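Local coordinates for putative alpha/beta hydrolase FOLD protein (Candidatus Nitrososphaera gargensis, PDB 5A62) that probably hydrolyses ester bonds as a carboxylesterase of the alpha/beta hydrolase fold, at residues A144-L157 with F176-V189. Residues are numbered along the deposited sequence; the frame is centred on the assembly and turned at random.
Sequences AITQGMKALAEHKL and FREVFTKTSVEGFV
Phe-180 is a knob in a hole of helix 149-157: its ring drops into a hollow walled by Met-149, Leu-152, Ala-153 and Lys-156. With CG swung anti to the backbone N (chi1 -170°), the ring reaches across to the other helix; Leu-152 CD2 meets its edge, 3.7 Å from Phe-180 CZ, and Ala-153 CB comes in obliquely near Phe-180 CD2. That same Leu-152 methyl lies over a face of Phe-188, a CH-pi contact 4.0 Å from the ring centroid. Met-149 fills the gap between the two phenylalanines. Its chain bends at chi2 and chi3, bringing CE 3.6 Å from Phe-180 CE2 and equally near Phe-188 CB, while SD makes an oblique Met-aromatic contact with the Phe-188 ring. Further along, Val-185 nestles its two methyls against Ala-144 O, and Ile-145 CG1 packs on Val-189 CG2; Thr-69 of the second subunit packs on Ile-145 and both valines. At the far end Leu-157 CD1 sits over the guanidinium centre of Arg-177, 3.4 Å from its CZ. Glu-154 takes the edge: NE and NH2 of Arg-177 each bond one carboxylate oxygen, both with N-H...O angles of 172°, the planes only 19° apart. Asp-174 makes a second salt bridge, to NH1. The chemistry implies an apolar seam within the probable helical cap, inserted in chain order between strands 116-122 and 212-218; in the arginine conformer modelled here, the paired bonds and Leu-157 would hold the guanidinium flat.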
loop_
_atom_site.group_PDB
_atom_site.type_symbol
_atom_site.label_atom_id
_atom_site.label_comp_id
_atom_site.label_asym_id
_atom_site.label_seq_id
_atom_site.Cartn_x
_atom_site.Cartn_y
_atom_site.Cartn_z
ATOM N N ALA A 144 -0.521 -16.609 2.851
ATOM C CA ALA A 144 0.888 -16.501 2.486
ATOM C C ALA A 144 1.757 -16.314 3.724
ATOM O O ALA A 144 2.808 -16.932 3.873
ATOM C CB ALA A 144 1.116 -15.327 1.536
ATOM N N ILE A 145 1.329 -15.428 4.612
ATOM C CA ILE A 145 2.112 -15.112 5.797
ATOM C C ILE A 145 2.121 -16.258 6.828
ATOM O O ILE A 145 3.189 -16.546 7.393
ATOM C CB ILE A 145 1.608 -13.795 6.417
ATOM C CG1 ILE A 145 1.857 -12.677 5.445
ATOM C CG2 ILE A 145 2.363 -13.494 7.752
ATOM C CD1 ILE A 145 0.994 -11.429 5.735
ATOM N N THR A 146 0.965 -16.836 7.035
ATOM C CA THR A 146 0.830 -17.830 8.114
ATOM C C THR A 146 1.288 -19.220 7.651
ATOM O O THR A 146 1.923 -19.962 8.427
ATOM C CB THR A 146 -0.582 -17.820 8.678
ATOM O OG1 THR A 146 -1.559 -18.103 7.684
ATOM C CG2 THR A 146 -0.855 -16.474 9.262
ATOM N N GLN A 147 1.018 -19.567 6.401
ATOM C CA GLN A 147 1.180 -20.948 5.875
ATOM C C GLN A 147 2.192 -21.057 4.755
ATOM O O GLN A 147 2.696 -22.164 4.514
ATOM C CB GLN A 147 -0.116 -21.525 5.384
ATOM C CG GLN A 147 -1.282 -21.581 6.383
ATOM C CD GLN A 147 -2.425 -22.452 5.862
ATOM O OE1 GLN A 147 -2.191 -23.578 5.385
ATOM N NE2 GLN A 147 -3.640 -21.975 5.951
ATOM N N GLY A 148 2.514 -19.955 4.071
ATOM C CA GLY A 148 3.425 -19.933 3.010
ATOM C C GLY A 148 2.831 -20.060 1.624
ATOM O O GLY A 148 1.663 -20.281 1.416
ATOM N N MET A 149 3.702 -19.845 0.637
ATOM C CA MET A 149 3.299 -19.787 -0.739
ATOM C C MET A 149 2.891 -21.115 -1.366
ATOM O O MET A 149 2.021 -21.173 -2.207
ATOM C CB MET A 149 4.391 -19.124 -1.606
ATOM C CG MET A 149 4.668 -17.652 -1.178
ATOM S SD MET A 149 3.206 -16.584 -1.147
ATOM C CE MET A 149 3.076 -16.265 -2.845
ATOM N N LYS A 150 3.540 -22.203 -0.940
ATOM C CA LYS A 150 3.117 -23.503 -1.467
ATOM C C LYS A 150 1.684 -23.803 -0.992
ATOM O O LYS A 150 0.846 -24.249 -1.767
ATOM C CB LYS A 150 4.082 -24.597 -1.035
ATOM C CG LYS A 150 5.499 -24.502 -1.595
ATOM C CD LYS A 150 6.293 -25.743 -1.162
ATOM C CE LYS A 150 7.811 -25.646 -1.334
ATOM N NZ LYS A 150 8.246 -25.101 -2.655
ATOM N N ALA A 151 1.395 -23.501 0.286
ATOM C CA ALA A 151 0.037 -23.648 0.783
ATOM C C ALA A 151 -0.940 -22.741 0.104
ATOM O O ALA A 151 -2.033 -23.152 -0.289
ATOM C CB ALA A 151 -0.034 -23.440 2.272
ATOM N N LEU A 152 -0.515 -21.503 -0.136
ATOM C CA LEU A 152 -1.388 -20.606 -0.821
ATOM C C LEU A 152 -1.731 -21.139 -2.224
ATOM O O LEU A 152 -2.900 -21.086 -2.654
ATOM C CB LEU A 152 -0.828 -19.190 -0.865
ATOM C CG LEU A 152 -1.621 -18.187 -1.698
ATOM C CD1 LEU A 152 -3.050 -18.049 -1.253
ATOM C CD2 LEU A 152 -0.935 -16.822 -1.657
ATOM N N ALA A 153 -0.755 -21.635 -2.951
ATOM C CA ALA A 153 -1.065 -22.177 -4.252
ATOM C C ALA A 153 -2.094 -23.309 -4.160
ATOM O O ALA A 153 -2.985 -23.397 -4.977
ATOM C CB ALA A 153 0.186 -22.680 -4.967
ATOM N N GLU A 154 -1.888 -24.184 -3.171
ATOM C CA GLU A 154 -2.855 -25.281 -3.028
ATOM C C GLU A 154 -4.247 -24.821 -2.753
ATOM O O GLU A 154 -5.221 -25.311 -3.329
ATOM C CB GLU A 154 -2.387 -26.208 -1.945
ATOM C CG GLU A 154 -1.143 -26.970 -2.273
ATOM C CD GLU A 154 -1.170 -27.775 -3.576
ATOM O OE1 GLU A 154 -2.205 -28.378 -3.993
ATOM O OE2 GLU A 154 -0.103 -27.721 -4.208
ATOM N N HIS A 155 -4.367 -23.766 -1.943
ATOM C CA HIS A 155 -5.699 -23.188 -1.711
ATOM C C HIS A 155 -6.302 -22.522 -2.909
ATOM O O HIS A 155 -7.540 -22.595 -3.098
ATOM C CB HIS A 155 -5.645 -22.211 -0.527
ATOM C CG HIS A 155 -5.540 -22.890 0.790
ATOM N ND1 HIS A 155 -6.657 -23.359 1.461
ATOM C CD2 HIS A 155 -4.485 -23.107 1.593
ATOM C CE1 HIS A 155 -6.252 -23.922 2.588
ATOM N NE2 HIS A 155 -4.946 -23.782 2.700
ATOM N N LYS A 156 -5.484 -21.882 -3.729
ATOM C CA LYS A 156 -5.959 -21.250 -4.965
ATOM C C LYS A 156 -6.434 -22.308 -5.984
ATOM O O LYS A 156 -7.376 -22.066 -6.702
ATOM C CB LYS A 156 -4.911 -20.385 -5.583
ATOM C CG LYS A 156 -4.678 -19.135 -4.742
ATOM C CD LYS A 156 -3.640 -18.237 -5.369
ATOM C CE LYS A 156 -4.119 -17.536 -6.600
ATOM N NZ LYS A 156 -5.019 -16.425 -6.149
ATOM N N LEU A 157 -5.784 -23.445 -5.951
ATOM C CA LEU A 157 -6.041 -24.462 -6.956
ATOM C C LEU A 157 -7.299 -25.246 -6.676
ATOM O O LEU A 157 -7.844 -25.807 -7.592
ATOM C CB LEU A 157 -4.843 -25.357 -7.048
ATOM C CG LEU A 157 -3.670 -24.757 -7.789
ATOM C CD1 LEU A 157 -2.384 -25.537 -7.658
ATOM C CD2 LEU A 157 -3.945 -24.571 -9.284
ATOM N N PHE A 176 0.934 -23.717 -13.052
ATOM C CA PHE A 176 0.679 -22.678 -12.100
ATOM C C PHE A 176 1.458 -22.874 -10.817
ATOM O O PHE A 176 2.075 -21.922 -10.292
ATOM C CB PHE A 176 -0.806 -22.572 -11.795
ATOM C CG PHE A 176 -1.141 -21.600 -10.711
ATOM C CD1 PHE A 176 -1.324 -20.293 -10.992
ATOM C CD2 PHE A 176 -1.273 -22.036 -9.424
ATOM C CE1 PHE A 176 -1.620 -19.395 -9.980
ATOM C CE2 PHE A 176 -1.604 -21.138 -8.418
ATOM C CZ PHE A 176 -1.748 -19.829 -8.744
ATOM N N ARG A 177 1.478 -24.076 -10.250
ATOM C CA ARG A 177 2.262 -24.347 -9.036
ATOM C C ARG A 177 3.701 -23.985 -9.201
ATOM O O ARG A 177 4.261 -23.292 -8.346
ATOM C CB ARG A 177 2.252 -25.823 -8.654
ATOM C CG ARG A 177 0.945 -26.294 -8.061
ATOM C CD ARG A 177 0.987 -27.787 -7.703
ATOM N NE ARG A 177 -0.231 -28.221 -6.993
ATOM C CZ ARG A 177 -1.285 -28.793 -7.580
ATOM N NH1 ARG A 177 -1.294 -29.049 -8.882
ATOM N NH2 ARG A 177 -2.370 -29.102 -6.861
ATOM N N GLU A 178 4.288 -24.473 -10.297
ATOM C CA GLU A 178 5.692 -24.203 -10.626
ATOM C C GLU A 178 5.950 -22.725 -10.515
ATOM O O GLU A 178 6.851 -22.335 -9.719
ATOM C CB GLU A 178 6.134 -24.750 -12.010
ATOM C CG GLU A 178 7.679 -24.737 -12.208
ATOM C CD GLU A 178 8.466 -25.936 -11.628
ATOM O OE1 GLU A 178 8.220 -26.382 -10.460
ATOM O OE2 GLU A 178 9.409 -26.425 -12.345
ATOM N N VAL A 179 5.137 -21.961 -11.249
ATOM C CA VAL A 179 5.372 -20.529 -11.424
ATOM C C VAL A 179 5.129 -19.813 -10.065
ATOM O O VAL A 179 5.990 -19.115 -9.541
ATOM C CB VAL A 179 4.475 -19.963 -12.487
ATOM C CG1 VAL A 179 4.439 -18.415 -12.473
ATOM C CG2 VAL A 179 4.840 -20.527 -13.869
ATOM N N PHE A 180 3.944 -20.024 -9.509
ATOM C CA PHE A 180 3.491 -19.248 -8.346
ATOM C C PHE A 180 4.399 -19.407 -7.169
ATOM O O PHE A 180 4.683 -18.470 -6.412
ATOM C CB PHE A 180 2.046 -19.629 -8.027
ATOM C CG PHE A 180 1.380 -18.753 -7.018
ATOM C CD1 PHE A 180 0.739 -17.580 -7.439
ATOM C CD2 PHE A 180 1.403 -19.065 -5.673
ATOM C CE1 PHE A 180 0.078 -16.795 -6.495
ATOM C CE2 PHE A 180 0.762 -18.285 -4.751
ATOM C CZ PHE A 180 0.170 -17.144 -5.170
ATOM N N THR A 181 4.880 -20.637 -6.936
ATOM C CA THR A 181 5.617 -20.925 -5.732
ATOM C C THR A 181 7.072 -20.397 -5.779
ATOM O O THR A 181 7.761 -20.488 -4.777
ATOM C CB THR A 181 5.562 -22.408 -5.351
ATOM O OG1 THR A 181 6.210 -23.145 -6.372
ATOM C CG2 THR A 181 4.158 -22.821 -5.118
ATOM N N LYS A 182 7.465 -19.728 -6.866
ATOM C CA LYS A 182 8.720 -18.986 -6.877
ATOM C C LYS A 182 8.546 -17.563 -6.279
ATOM O O LYS A 182 9.557 -16.858 -6.147
ATOM C CB LYS A 182 9.262 -18.806 -8.286
ATOM C CG LYS A 182 9.410 -19.987 -9.174
ATOM C CD LYS A 182 10.344 -20.944 -8.590
ATOM C CE LYS A 182 10.865 -21.870 -9.711
ATOM N NZ LYS A 182 9.929 -22.950 -9.816
ATOM N N THR A 183 7.327 -17.192 -5.948
ATOM C CA THR A 183 7.098 -15.864 -5.445
ATOM C C THR A 183 7.438 -15.854 -3.966
ATOM O O THR A 183 6.988 -16.718 -3.208
ATOM C CB THR A 183 5.614 -15.548 -5.632
ATOM O OG1 THR A 183 5.195 -15.771 -6.999
ATOM C CG2 THR A 183 5.361 -14.047 -5.315
ATOM N N SER A 184 8.183 -14.872 -3.497
ATOM C CA SER A 184 8.383 -14.707 -2.092
ATOM C C SER A 184 7.138 -14.241 -1.389
ATOM O O SER A 184 6.317 -13.559 -1.998
ATOM C CB SER A 184 9.541 -13.782 -1.792
ATOM O OG SER A 184 9.236 -12.415 -2.076
ATOM N N VAL A 185 7.002 -14.582 -0.121
ATOM C CA VAL A 185 5.897 -14.077 0.682
ATOM C C VAL A 185 5.940 -12.555 0.713
ATOM O O VAL A 185 4.919 -11.907 0.498
ATOM C CB VAL A 185 5.942 -14.651 2.092
ATOM C CG1 VAL A 185 4.908 -13.979 2.988
ATOM C CG2 VAL A 185 5.850 -16.147 2.044
ATOM N N GLU A 186 7.096 -11.964 0.931
ATOM C CA GLU A 186 7.189 -10.487 1.062
ATOM C C GLU A 186 6.853 -9.898 -0.270
ATOM O O GLU A 186 6.158 -8.856 -0.324
ATOM C CB GLU A 186 8.540 -10.011 1.601
ATOM C CG GLU A 186 9.630 -10.465 0.785
ATOM C CD GLU A 186 10.170 -11.954 1.102
ATOM O OE1 GLU A 186 9.591 -13.015 1.707
ATOM O OE2 GLU A 186 11.401 -12.032 0.636
ATOM N N GLY A 187 7.204 -10.506 -1.387
ATOM C CA GLY A 187 6.873 -9.983 -2.677
ATOM C C GLY A 187 5.410 -10.080 -2.986
ATOM O O GLY A 187 4.851 -9.151 -3.623
ATOM N N PHE A 188 4.743 -11.182 -2.675
ATOM C CA PHE A 188 3.321 -11.298 -2.874
ATOM C C PHE A 188 2.590 -10.237 -2.071
ATOM O O PHE A 188 1.692 -9.567 -2.605
ATOM C CB PHE A 188 2.881 -12.715 -2.446
ATOM C CG PHE A 188 1.403 -12.909 -2.652
ATOM C CD1 PHE A 188 0.877 -13.196 -3.896
ATOM C CD2 PHE A 188 0.525 -12.820 -1.586
ATOM C CE1 PHE A 188 -0.500 -13.329 -4.062
ATOM C CE2 PHE A 188 -0.824 -12.952 -1.761
ATOM C CZ PHE A 188 -1.313 -13.163 -2.970
ATOM N N VAL A 189 2.904 -10.153 -0.780
ATOM C CA VAL A 189 2.269 -9.194 0.086
ATOM C C VAL A 189 2.436 -7.787 -0.441
ATOM O O VAL A 189 1.463 -7.046 -0.590
ATOM C CB VAL A 189 2.727 -9.352 1.512
ATOM C CG1 VAL A 189 2.197 -8.249 2.376
ATOM C CG2 VAL A 189 2.253 -10.708 2.047
#